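PDB 6LUM: succinate dehydrogenase subunit A from Mycolicibacterium smegmatis MC2 51, which probably oxidises succinate to fumarate at its bound FAD and passes the electrons on to the other subunits of the succinate dehydrogenase complex. Local coordinates for residues D[442-454]-D[488-502]. Sequence-based numbering, arbitrary orientation.
Sequences ILSEHGNERVADI and RYSRITVHDKGKRYN
Two interhelical loops of the helical C-terminal part of the flavoprotein pack here: Glu449, in the link between helices 433-443 and 451-465, meets Arg488 and Arg491, the first and last residues of the type I beta turn that ends helix 472-488. Its carboxylate is shared. OE1 pairs with NE of Arg488 at 3.5 Å, and OE2 pairs with NH2 of Arg491 at 3.4 Å. The chain of Glu449 bends at chi2 (-80°), which brings the carboxylate to the two arginines. Neither guanidinium lies flat with it; the planes are 40° apart for Arg488 and 65° for Arg491. Replacing Glu449 with an alanine would probably leave both arginines without this shared counter-charge and their guanidinium groups freer to turn.

Beside the salt bridges Ile492 fills the hydrophobic layer. Its CG2 meets CD1 of Ile454 at 3.6 Å, while its CD1 touches CG2 of Val451 and CD1 of Ile442. Helix 503-527 backs the layer through Leu505, Ala508 and Leu511. Further along, CD2 of Leu443 packs on CG1 of Val494 at 3.7 Å.

Thr493 uses both branches. OG1 gives a weak hydrogen bond to Glu449 O, and CG2 sits over the face of the His446 ring, 4.1 Å from its centroid, in a CH-pi contact. The rings of His446 and His495 meet rim to rim.

Lys497 reaches back over its own loop. NZ gives a hydrogen bond to Val494 O and weak ones to Leu443 O at 3.2 Å and Glu445 O at 3.4 Å. Beyond it, the backbone N of Lys499 gives a hydrogen bond to OE2 of Glu36 of subunit B, so the same loop also meets the iron-sulfur subunit. With two salt bridges at one end and an ammonium group among backbone carbonyls at the other, the pairing probably depends on charge at both ends and on apolar packing between them.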
loop_
_atom_site.group_PDB
_atom_site.type_symbol
_atom_site.label_atom_id
_atom_site.label_comp_id
_atom_site.label_asym_id
_atom_site.label_seq_id
_atom_site.Cartn_x
_atom_site.Cartn_y
_atom_site.Cartn_z
ATOM N N ILE D 442 -1.089 44.976 -27.355
ATOM C CA ILE D 442 -0.977 44.295 -28.636
ATOM C C ILE D 442 -2.331 43.765 -29.073
ATOM O O ILE D 442 -2.562 43.562 -30.268
ATOM C CB ILE D 442 0.072 43.174 -28.574
ATOM C CG1 ILE D 442 0.543 42.812 -29.974
ATOM C CG2 ILE D 442 -0.493 41.948 -27.929
ATOM C CD1 ILE D 442 1.597 41.751 -29.974
ATOM N N LEU D 443 -3.251 43.546 -28.132
ATOM C CA LEU D 443 -4.595 43.121 -28.509
ATOM C C LEU D 443 -5.443 44.303 -28.963
ATOM O O LEU D 443 -6.180 44.213 -29.950
ATOM C CB LEU D 443 -5.267 42.401 -27.340
ATOM C CG LEU D 443 -5.326 40.876 -27.395
ATOM C CD1 LEU D 443 -5.987 40.328 -26.152
ATOM C CD2 LEU D 443 -6.067 40.434 -28.625
ATOM N N SER D 444 -5.345 45.427 -28.255
ATOM C CA SER D 444 -6.364 46.474 -28.282
ATOM C C SER D 444 -5.996 47.587 -29.261
ATOM O O SER D 444 -5.582 48.674 -28.863
ATOM C CB SER D 444 -6.564 47.031 -26.876
ATOM O OG SER D 444 -6.955 46.014 -25.970
ATOM N N GLU D 445 -6.128 47.300 -30.555
ATOM C CA GLU D 445 -6.305 48.269 -31.639
ATOM C C GLU D 445 -6.245 47.478 -32.934
ATOM O O GLU D 445 -5.969 46.276 -32.923
ATOM C CB GLU D 445 -5.269 49.408 -31.642
ATOM C CG GLU D 445 -3.882 49.078 -32.175
ATOM C CD GLU D 445 -3.723 49.416 -33.649
ATOM O OE1 GLU D 445 -2.758 48.936 -34.279
ATOM O OE2 GLU D 445 -4.568 50.165 -34.178
ATOM N N HIS D 446 -6.512 48.158 -34.048
ATOM C CA HIS D 446 -6.600 47.494 -35.353
ATOM C C HIS D 446 -5.669 48.206 -36.333
ATOM O O HIS D 446 -6.063 49.177 -36.985
ATOM C CB HIS D 446 -8.036 47.473 -35.856
ATOM C CG HIS D 446 -8.210 46.724 -37.139
ATOM N ND1 HIS D 446 -8.501 45.379 -37.182
ATOM C CD2 HIS D 446 -8.124 47.132 -38.428
ATOM C CE1 HIS D 446 -8.592 44.989 -38.441
ATOM N NE2 HIS D 446 -8.367 46.034 -39.217
ATOM N N GLY D 447 -4.442 47.704 -36.444
ATOM C CA GLY D 447 -3.477 48.217 -37.391
ATOM C C GLY D 447 -3.809 47.799 -38.807
ATOM O O GLY D 447 -4.962 47.543 -39.155
ATOM N N ASN D 448 -2.772 47.722 -39.638
ATOM C CA ASN D 448 -2.966 47.419 -41.050
ATOM C C ASN D 448 -1.893 46.493 -41.613
ATOM O O ASN D 448 -1.659 46.499 -42.824
ATOM C CB ASN D 448 -3.029 48.711 -41.870
ATOM C CG ASN D 448 -1.785 49.566 -41.716
ATOM O OD1 ASN D 448 -0.829 49.179 -41.054
ATOM N ND2 ASN D 448 -1.795 50.738 -42.335
ATOM N N GLU D 449 -1.238 45.701 -40.770
ATOM C CA GLU D 449 -0.229 44.751 -41.212
ATOM C C GLU D 449 -0.660 43.341 -40.842
ATOM O O GLU D 449 -1.496 43.138 -39.962
ATOM C CB GLU D 449 1.135 45.055 -40.594
ATOM C CG GLU D 449 1.608 46.466 -40.815
ATOM C CD GLU D 449 2.204 46.668 -42.179
ATOM O OE1 GLU D 449 2.447 45.662 -42.872
ATOM O OE2 GLU D 449 2.434 47.834 -42.559
ATOM N N ARG D 450 -0.078 42.361 -41.523
ATOM C CA ARG D 450 -0.402 40.963 -41.296
ATOM C C ARG D 450 0.803 40.245 -40.713
ATOM O O ARG D 450 1.901 40.308 -41.275
ATOM C CB ARG D 450 -0.847 40.286 -42.589
ATOM C CG ARG D 450 -1.753 39.096 -42.360
ATOM C CD ARG D 450 -1.942 38.291 -43.620
ATOM N NE ARG D 450 -2.994 38.842 -44.461
ATOM C CZ ARG D 450 -2.817 39.218 -45.719
ATOM N NH1 ARG D 450 -3.829 39.707 -46.413
ATOM N NH2 ARG D 450 -1.628 39.105 -46.283
ATOM N N VAL D 451 0.591 39.563 -39.586
ATOM C CA VAL D 451 1.682 38.860 -38.924
ATOM C C VAL D 451 2.292 37.827 -39.853
ATOM O O VAL D 451 3.515 37.660 -39.897
ATOM C CB VAL D 451 1.184 38.216 -37.623
ATOM C CG1 VAL D 451 2.209 37.260 -37.093
ATOM C CG2 VAL D 451 0.886 39.274 -36.611
ATOM N N ALA D 452 1.459 37.114 -40.605
ATOM C CA ALA D 452 1.979 36.115 -41.528
ATOM C C ALA D 452 2.846 36.754 -42.597
ATOM O O ALA D 452 3.865 36.186 -42.996
ATOM C CB ALA D 452 0.832 35.342 -42.161
ATOM N N ASP D 453 2.481 37.952 -43.054
ATOM C CA ASP D 453 3.282 38.626 -44.071
ATOM C C ASP D 453 4.612 39.100 -43.508
ATOM O O ASP D 453 5.656 38.937 -44.149
ATOM C CB ASP D 453 2.508 39.801 -44.657
ATOM C CG ASP D 453 1.700 39.414 -45.876
ATOM O OD1 ASP D 453 1.468 38.205 -46.077
ATOM O OD2 ASP D 453 1.299 40.318 -46.636
ATOM N N ILE D 454 4.599 39.681 -42.309
ATOM C CA ILE D 454 5.846 40.122 -41.692
ATOM C C ILE D 454 6.771 38.940 -41.452
ATOM O O ILE D 454 7.973 39.004 -41.736
ATOM C CB ILE D 454 5.560 40.876 -40.385
ATOM C CG1 ILE D 454 4.898 42.208 -40.682
ATOM C CG2 ILE D 454 6.833 41.103 -39.623
ATOM C CD1 ILE D 454 4.434 42.891 -39.458
ATOM N N ARG D 488 7.523 47.849 -38.978
ATOM C CA ARG D 488 6.198 47.383 -39.386
ATOM C C ARG D 488 5.509 46.615 -38.270
ATOM O O ARG D 488 4.303 46.760 -38.071
ATOM C CB ARG D 488 6.294 46.512 -40.631
ATOM C CG ARG D 488 6.586 47.282 -41.882
ATOM C CD ARG D 488 6.906 46.352 -43.024
ATOM N NE ARG D 488 5.911 45.298 -43.167
ATOM C CZ ARG D 488 5.903 44.414 -44.157
ATOM N NH1 ARG D 488 4.960 43.487 -44.211
ATOM N NH2 ARG D 488 6.839 44.455 -45.090
ATOM N N TYR D 489 6.250 45.793 -37.534
ATOM C CA TYR D 489 5.678 45.041 -36.426
ATOM C C TYR D 489 5.009 45.943 -35.406
ATOM O O TYR D 489 4.167 45.474 -34.639
ATOM C CB TYR D 489 6.772 44.209 -35.755
ATOM C CG TYR D 489 6.340 43.408 -34.553
ATOM C CD1 TYR D 489 5.805 42.146 -34.695
ATOM C CD2 TYR D 489 6.493 43.904 -33.278
ATOM C CE1 TYR D 489 5.421 41.412 -33.606
ATOM C CE2 TYR D 489 6.110 43.177 -32.185
ATOM C CZ TYR D 489 5.578 41.931 -32.356
ATOM O OH TYR D 489 5.196 41.202 -31.263
ATOM N N SER D 490 5.354 47.228 -35.392
ATOM C CA SER D 490 4.767 48.164 -34.444
ATOM C C SER D 490 3.259 48.280 -34.593
ATOM O O SER D 490 2.586 48.722 -33.657
ATOM C CB SER D 490 5.403 49.536 -34.623
ATOM O OG SER D 490 4.779 50.492 -33.794
ATOM N N ARG D 491 2.713 47.905 -35.747
ATOM C CA ARG D 491 1.290 48.044 -36.035
ATOM C C ARG D 491 0.779 46.757 -36.684
ATOM O O ARG D 491 0.728 46.631 -37.904
ATOM C CB ARG D 491 1.068 49.262 -36.907
ATOM C CG ARG D 491 1.928 49.299 -38.145
ATOM C CD ARG D 491 1.719 50.570 -38.909
ATOM N NE ARG D 491 2.303 50.485 -40.238
ATOM C CZ ARG D 491 3.543 50.849 -40.530
ATOM N NH1 ARG D 491 4.330 51.332 -39.582
ATOM N NH2 ARG D 491 3.993 50.737 -41.771
ATOM N N ILE D 492 0.367 45.802 -35.859
ATOM C CA ILE D 492 -0.176 44.552 -36.372
ATOM C C ILE D 492 -1.583 44.369 -35.837
ATOM O O ILE D 492 -2.041 45.134 -34.984
ATOM C CB ILE D 492 0.701 43.345 -35.998
ATOM C CG1 ILE D 492 1.048 43.390 -34.515
ATOM C CG2 ILE D 492 1.950 43.290 -36.856
ATOM C CD1 ILE D 492 1.570 42.103 -33.992
ATOM N N THR D 493 -2.271 43.343 -36.322
ATOM C CA THR D 493 -3.642 43.074 -35.929
ATOM C C THR D 493 -3.758 41.653 -35.415
ATOM O O THR D 493 -3.441 40.701 -36.132
ATOM C CB THR D 493 -4.603 43.270 -37.101
ATOM O OG1 THR D 493 -4.223 42.405 -38.176
ATOM C CG2 THR D 493 -4.571 44.693 -37.580
ATOM N N VAL D 494 -4.197 41.518 -34.179
ATOM C CA VAL D 494 -4.687 40.249 -33.667
ATOM C C VAL D 494 -6.189 40.221 -33.887
ATOM O O VAL D 494 -6.928 40.994 -33.268
ATOM C CB VAL D 494 -4.340 40.084 -32.181
ATOM C CG1 VAL D 494 -4.765 38.733 -31.698
ATOM C CG2 VAL D 494 -2.860 40.266 -31.974
ATOM N N HIS D 495 -6.643 39.347 -34.776
ATOM C CA HIS D 495 -8.038 39.342 -35.186
ATOM C C HIS D 495 -8.944 38.587 -34.230
ATOM O O HIS D 495 -10.162 38.617 -34.414
ATOM C CB HIS D 495 -8.178 38.733 -36.576
ATOM C CG HIS D 495 -8.065 39.729 -37.684
ATOM N ND1 HIS D 495 -7.817 39.363 -38.988
ATOM C CD2 HIS D 495 -8.166 41.078 -37.684
ATOM C CE1 HIS D 495 -7.771 40.445 -39.744
ATOM N NE2 HIS D 495 -7.979 41.499 -38.978
ATOM N N ASP D 496 -8.394 37.916 -33.223
ATOM C CA ASP D 496 -9.230 37.105 -32.350
ATOM C C ASP D 496 -9.922 37.953 -31.290
ATOM O O ASP D 496 -11.152 37.943 -31.183
ATOM C CB ASP D 496 -8.396 36.006 -31.700
ATOM C CG ASP D 496 -9.198 34.755 -31.433
ATOM O OD1 ASP D 496 -10.436 34.811 -31.548
ATOM O OD2 ASP D 496 -8.595 33.712 -31.112
ATOM N N LYS D 497 -9.146 38.660 -30.473
ATOM C CA LYS D 497 -9.667 39.525 -29.418
ATOM C C LYS D 497 -10.316 38.722 -28.299
ATOM O O LYS D 497 -10.702 39.287 -27.273
ATOM C CB LYS D 497 -10.671 40.537 -29.977
ATOM C CG LYS D 497 -10.121 41.929 -30.179
ATOM C CD LYS D 497 -9.110 41.939 -31.293
ATOM C CE LYS D 497 -8.739 43.344 -31.688
ATOM N NZ LYS D 497 -7.593 43.346 -32.629
ATOM N N GLY D 498 -10.418 37.411 -28.468
ATOM C CA GLY D 498 -10.991 36.554 -27.457
ATOM C C GLY D 498 -10.040 36.339 -26.302
ATOM O O GLY D 498 -9.014 37.003 -26.161
ATOM N N LYS D 499 -10.395 35.381 -25.454
ATOM C CA LYS D 499 -9.571 35.098 -24.289
ATOM C C LYS D 499 -9.350 33.623 -24.013
ATOM O O LYS D 499 -8.448 33.303 -23.239
ATOM C CB LYS D 499 -10.188 35.745 -23.043
ATOM C CG LYS D 499 -9.206 35.991 -21.919
ATOM C CD LYS D 499 -9.628 37.152 -21.054
ATOM C CE LYS D 499 -9.706 38.422 -21.865
ATOM N NZ LYS D 499 -8.489 38.598 -22.691
ATOM N N ARG D 500 -10.102 32.712 -24.623
ATOM C CA ARG D 500 -10.057 31.328 -24.172
ATOM C C ARG D 500 -8.854 30.586 -24.738
ATOM O O ARG D 500 -7.991 30.143 -23.983
ATOM C CB ARG D 500 -11.358 30.618 -24.524
ATOM C CG ARG D 500 -12.489 30.930 -23.556
ATOM C CD ARG D 500 -12.186 30.434 -22.161
ATOM N NE ARG D 500 -11.839 29.021 -22.161
ATOM C CZ ARG D 500 -11.763 28.270 -21.070
ATOM N NH1 ARG D 500 -12.016 28.798 -19.881
ATOM N NH2 ARG D 500 -11.437 26.990 -21.166
ATOM N N TYR D 501 -8.771 30.431 -26.055
ATOM C CA TYR D 501 -7.620 29.787 -26.698
ATOM C C TYR D 501 -7.168 30.732 -27.795
ATOM O O TYR D 501 -7.609 30.615 -28.938
ATOM C CB TYR D 501 -7.964 28.421 -27.265
ATOM C CG TYR D 501 -7.889 27.285 -26.286
ATOM C CD1 TYR D 501 -8.948 26.997 -25.456
ATOM C CD2 TYR D 501 -6.767 26.488 -26.211
ATOM C CE1 TYR D 501 -8.886 25.967 -24.571
ATOM C CE2 TYR D 501 -6.696 25.454 -25.326
ATOM C CZ TYR D 501 -7.759 25.196 -24.509
ATOM O OH TYR D 501 -7.697 24.155 -23.617
ATOM N N ASN D 502 -6.297 31.665 -27.461
ATOM C CA ASN D 502 -5.943 32.737 -28.380
ATOM C C ASN D 502 -4.566 32.444 -28.954
ATOM O O ASN D 502 -3.547 32.838 -28.399
ATOM C CB ASN D 502 -5.989 34.075 -27.667
ATOM C CG ASN D 502 -6.258 35.207 -28.602
ATOM O OD1 ASN D 502 -6.151 35.061 -29.808
ATOM N ND2 ASN D 502 -6.611 36.352 -28.052
#